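Local coordinates for putative histidine protein kinase (Rhodobacter sphaeroides, PDB 3KYJ) that probably relays chemoreceptor signals to the flagellar motors as a CheA-type histidine kinase, this piece being its histidine phosphotransfer (Hpt) domain, at residues I12-A23 with T53-L63. Residues are numbered along the deposited sequence; the frame is centred on the assembly and turned at random.
Sequences IWALYADDGAQA and TFKGNSRVLGL
Leu-61, just past the end of helix 40-60, sets its CD1 methyl over one face of the Trp-13 indole, a CH-pi contact 3.7 Å from the centroid of the six-membered ring and 8° off its normal. Leu-61 CD1 also reaches Tyr-16 CB at 3.7 Å, while the other branch, CD2, slides along Ile-12. Tyr-16 has its CG anti to the backbone N (chi1 169°), which brings the ring up against helix 40-60, and Leu-63 CD1 approaches Tyr-16 CZ at 3.5 Å. The hydroxyl beyond is hydrogen-bonded to Thr-109 of helix 89-112. A Schellman motif with Gly-62 as its C-prime residue ends helix 40-60, and the leucines on its two sides, Leu-61 and Leu-63, both pack on helix 10-35. Were Trp-13 an alanine, the Leu-61 CD1 methyl would probably lose its aromatic face and a gap would open beside it.

Farther along the antiparallel pair, Asn-57 ND2 donates to Asp-19 OD2 at 2.9 Å, nearly straight at 170°. Asp-19 OD2 lies close to the amide plane of Asn-57, and the N-H meets it on its anti side, somewhat out of the carboxylate plane. One water accepts from Asn-57 ND2 and donates to Tyr-16 O; a second donates to Asn-57 OD1 and, weakly, to Asp-19 OD2. Beside them Gly-20 O lies at the in-plane edge of Phe-54, 3.9 Å from CD1. Apolar packing then resumes, Ala-23 CB meeting Phe-54 CB and Thr-53 CG2.

The contact thus illustrates a polar pair set between apolar packing in the Hpt helical bundle: a buried amide, its ND2 bonded directly to Asp-19 and its OD1 to a water, ties the helices together about one and a half turns beyond His-52, the predicted phosphorylation site.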
loop_
_atom_site.group_PDB
_atom_site.type_symbol
_atom_site.label_atom_id
_atom_site.label_comp_id
_atom_site.label_asym_id
_atom_site.label_seq_id
_atom_site.Cartn_x
_atom_site.Cartn_y
_atom_site.Cartn_z
ATOM N N ILE A 12 -15.707 -2.983 1.825
ATOM C CA ILE A 12 -14.502 -2.395 1.264
ATOM C C ILE A 12 -14.703 -0.912 0.970
ATOM O O ILE A 12 -13.785 -0.125 1.155
ATOM C CB ILE A 12 -13.974 -3.184 0.042
ATOM C CG1 ILE A 12 -12.556 -2.717 -0.301
ATOM C CG2 ILE A 12 -14.894 -3.048 -1.161
ATOM C CD1 ILE A 12 -11.787 -3.674 -1.203
ATOM N N TRP A 13 -15.907 -0.511 0.566
ATOM C CA TRP A 13 -16.159 0.910 0.360
ATOM C C TRP A 13 -16.153 1.689 1.685
ATOM O O TRP A 13 -15.675 2.816 1.737
ATOM C CB TRP A 13 -17.449 1.145 -0.456
ATOM C CG TRP A 13 -17.205 0.912 -1.902
ATOM C CD1 TRP A 13 -17.553 -0.185 -2.634
ATOM C CD2 TRP A 13 -16.485 1.769 -2.786
ATOM N NE1 TRP A 13 -17.112 -0.048 -3.924
ATOM C CE2 TRP A 13 -16.441 1.139 -4.036
ATOM C CE3 TRP A 13 -15.858 3.013 -2.635
ATOM C CZ2 TRP A 13 -15.823 1.721 -5.145
ATOM C CZ3 TRP A 13 -15.260 3.593 -3.746
ATOM C CH2 TRP A 13 -15.241 2.936 -4.983
ATOM N N ALA A 14 -16.666 1.078 2.752
ATOM C CA ALA A 14 -16.613 1.688 4.076
ATOM C C ALA A 14 -15.162 1.878 4.513
ATOM O O ALA A 14 -14.788 2.921 5.031
ATOM C CB ALA A 14 -17.352 0.844 5.083
ATOM N N LEU A 15 -14.342 0.858 4.283
ATOM C CA LEU A 15 -12.938 0.925 4.650
ATOM C C LEU A 15 -12.189 1.955 3.805
ATOM O O LEU A 15 -11.325 2.662 4.300
ATOM C CB LEU A 15 -12.309 -0.455 4.519
ATOM C CG LEU A 15 -10.844 -0.521 4.893
ATOM C CD1 LEU A 15 -10.697 -0.135 6.370
ATOM C CD2 LEU A 15 -10.317 -1.936 4.643
ATOM N N TYR A 16 -12.522 2.050 2.529
ATOM C CA TYR A 16 -11.907 3.069 1.682
ATOM C C TYR A 16 -12.135 4.463 2.258
ATOM O O TYR A 16 -11.229 5.286 2.326
ATOM C CB TYR A 16 -12.482 2.951 0.275
ATOM C CG TYR A 16 -12.154 4.070 -0.667
ATOM C CD1 TYR A 16 -10.895 4.173 -1.262
ATOM C CD2 TYR A 16 -13.136 5.000 -1.016
ATOM C CE1 TYR A 16 -10.617 5.201 -2.160
ATOM C CE2 TYR A 16 -12.860 6.027 -1.882
ATOM C CZ TYR A 16 -11.618 6.114 -2.456
ATOM O OH TYR A 16 -11.388 7.133 -3.349
ATOM N N ALA A 17 -13.353 4.730 2.697
ATOM C CA ALA A 17 -13.671 6.042 3.229
ATOM C C ALA A 17 -12.973 6.288 4.566
ATOM O O ALA A 17 -12.452 7.378 4.802
ATOM C CB ALA A 17 -15.183 6.197 3.355
ATOM N N ASP A 18 -12.959 5.283 5.434
ATOM C CA ASP A 18 -12.404 5.437 6.771
ATOM C C ASP A 18 -10.885 5.537 6.706
ATOM O O ASP A 18 -10.319 6.463 7.235
ATOM C CB ASP A 18 -12.821 4.267 7.665
ATOM C CG ASP A 18 -12.430 4.467 9.114
ATOM O OD1 ASP A 18 -12.105 5.606 9.498
ATOM O OD2 ASP A 18 -12.469 3.481 9.878
ATOM N N ASP A 19 -10.239 4.577 6.055
ATOM C CA ASP A 19 -8.773 4.560 5.923
ATOM C C ASP A 19 -8.301 5.784 5.128
ATOM O O ASP A 19 -7.270 6.377 5.440
ATOM C CB ASP A 19 -8.357 3.252 5.230
ATOM C CG ASP A 19 -6.956 2.817 5.575
ATOM O OD1 ASP A 19 -6.776 2.156 6.610
ATOM O OD2 ASP A 19 -6.031 3.099 4.803
ATOM N N GLY A 20 -9.081 6.197 4.134
ATOM C CA GLY A 20 -8.728 7.372 3.354
ATOM C C GLY A 20 -8.761 8.630 4.186
ATOM O O GLY A 20 -7.881 9.477 4.063
ATOM N N ALA A 21 -9.760 8.741 5.058
ATOM C CA ALA A 21 -9.848 9.911 5.923
ATOM C C ALA A 21 -8.671 9.970 6.892
ATOM O O ALA A 21 -8.147 11.046 7.146
ATOM C CB ALA A 21 -11.160 9.922 6.688
ATOM N N GLN A 22 -8.272 8.826 7.442
ATOM C CA GLN A 22 -7.099 8.777 8.326
ATOM C C GLN A 22 -5.834 9.197 7.583
ATOM O O GLN A 22 -5.033 9.963 8.095
ATOM C CB GLN A 22 -6.923 7.378 8.920
ATOM C CG GLN A 22 -8.021 6.990 9.899
ATOM C CD GLN A 22 -8.073 7.899 11.125
ATOM O OE1 GLN A 22 -7.042 8.238 11.716
ATOM N NE2 GLN A 22 -9.282 8.294 11.514
ATOM N N ALA A 23 -5.658 8.707 6.360
ATOM C CA ALA A 23 -4.472 9.057 5.601
ATOM C C ALA A 23 -4.454 10.555 5.279
ATOM O O ALA A 23 -3.420 11.214 5.420
ATOM C CB ALA A 23 -4.401 8.236 4.335
ATOM N N THR A 53 -0.250 5.553 1.113
ATOM C CA THR A 53 -1.401 4.783 1.538
ATOM C C THR A 53 -2.652 5.190 0.747
ATOM O O THR A 53 -3.411 4.345 0.239
ATOM C CB THR A 53 -1.644 5.001 3.033
ATOM O OG1 THR A 53 -0.601 4.344 3.749
ATOM C CG2 THR A 53 -3.006 4.439 3.463
ATOM N N PHE A 54 -2.890 6.496 0.641
ATOM C CA PHE A 54 -4.052 6.969 -0.084
ATOM C C PHE A 54 -4.017 6.506 -1.550
ATOM O O PHE A 54 -5.014 6.031 -2.089
ATOM C CB PHE A 54 -4.151 8.480 0.040
ATOM C CG PHE A 54 -5.456 9.019 -0.458
ATOM C CD1 PHE A 54 -6.535 9.139 0.387
ATOM C CD2 PHE A 54 -5.611 9.349 -1.788
ATOM C CE1 PHE A 54 -7.750 9.610 -0.073
ATOM C CE2 PHE A 54 -6.829 9.806 -2.265
ATOM C CZ PHE A 54 -7.895 9.938 -1.416
ATOM N N LYS A 55 -2.847 6.606 -2.167
ATOM C CA LYS A 55 -2.645 6.124 -3.516
ATOM C C LYS A 55 -2.943 4.626 -3.654
ATOM O O LYS A 55 -3.676 4.206 -4.555
ATOM C CB LYS A 55 -1.214 6.407 -3.954
ATOM C CG LYS A 55 -0.934 6.068 -5.401
ATOM C CD LYS A 55 0.558 6.120 -5.792
ATOM C CE LYS A 55 1.280 4.877 -5.305
ATOM N NZ LYS A 55 2.651 4.766 -5.884
ATOM N N GLY A 56 -2.362 3.811 -2.790
ATOM C CA GLY A 56 -2.592 2.377 -2.849
ATOM C C GLY A 56 -4.045 1.986 -2.642
ATOM O O GLY A 56 -4.539 1.065 -3.271
ATOM N N ASN A 57 -4.731 2.710 -1.765
ATOM C CA ASN A 57 -6.140 2.448 -1.490
ATOM C C ASN A 57 -6.980 2.683 -2.755
ATOM O O ASN A 57 -7.861 1.911 -3.097
ATOM C CB ASN A 57 -6.639 3.355 -0.348
ATOM C CG ASN A 57 -6.125 2.949 1.030
ATOM O OD1 ASN A 57 -5.340 2.009 1.184
ATOM N ND2 ASN A 57 -6.570 3.674 2.038
ATOM N N SER A 58 -6.689 3.779 -3.451
ATOM C CA SER A 58 -7.428 4.095 -4.655
ATOM C C SER A 58 -7.117 3.081 -5.752
ATOM O O SER A 58 -8.001 2.717 -6.533
ATOM C CB SER A 58 -7.123 5.523 -5.114
ATOM O OG SER A 58 -5.796 5.680 -5.610
ATOM N N ARG A 59 -5.876 2.606 -5.804
ATOM C CA ARG A 59 -5.504 1.596 -6.774
ATOM C C ARG A 59 -6.274 0.287 -6.549
ATOM O O ARG A 59 -6.691 -0.338 -7.517
ATOM C CB ARG A 59 -3.994 1.375 -6.746
ATOM C CG ARG A 59 -3.498 0.306 -7.726
ATOM C CD ARG A 59 -1.987 0.088 -7.586
ATOM N NE ARG A 59 -1.256 1.315 -7.879
ATOM C CZ ARG A 59 0.030 1.534 -7.607
ATOM N NH1 ARG A 59 0.770 0.601 -7.012
ATOM N NH2 ARG A 59 0.581 2.705 -7.922
ATOM N N VAL A 60 -6.463 -0.129 -5.292
ATOM C CA VAL A 60 -7.204 -1.358 -4.975
ATOM C C VAL A 60 -8.574 -1.362 -5.650
ATOM O O VAL A 60 -9.036 -2.399 -6.118
ATOM C CB VAL A 60 -7.357 -1.537 -3.409
ATOM C CG1 VAL A 60 -8.438 -2.595 -3.044
ATOM C CG2 VAL A 60 -6.051 -1.947 -2.805
ATOM N N LEU A 61 -9.228 -0.211 -5.627
ATOM C CA LEU A 61 -10.582 -0.068 -6.145
ATOM C C LEU A 61 -10.620 0.373 -7.612
ATOM O O LEU A 61 -11.706 0.616 -8.132
ATOM C CB LEU A 61 -11.409 0.872 -5.255
ATOM C CG LEU A 61 -11.746 0.255 -3.878
ATOM C CD1 LEU A 61 -12.445 1.203 -2.931
ATOM C CD2 LEU A 61 -12.609 -0.999 -4.104
ATOM N N GLY A 62 -9.461 0.455 -8.266
ATOM C CA GLY A 62 -9.375 0.793 -9.673
ATOM C C GLY A 62 -9.711 2.236 -9.988
ATOM O O GLY A 62 -10.142 2.541 -11.104
ATOM N N LEU A 63 -9.496 3.135 -9.033
ATOM C CA LEU A 63 -9.876 4.543 -9.194
ATOM C C LEU A 63 -8.675 5.278 -9.770
ATOM O O LEU A 63 -8.003 6.035 -9.083
ATOM C CB LEU A 63 -10.352 5.126 -7.861
ATOM C CG LEU A 63 -11.404 4.296 -7.128
ATOM C CD1 LEU A 63 -11.756 4.890 -5.766
ATOM C CD2 LEU A 63 -12.649 4.145 -7.999
HETATM O O HOH W 1 -8.754 5.392 0.986
HETATM O O HOH W 2 -5.361 0.563 3.487
#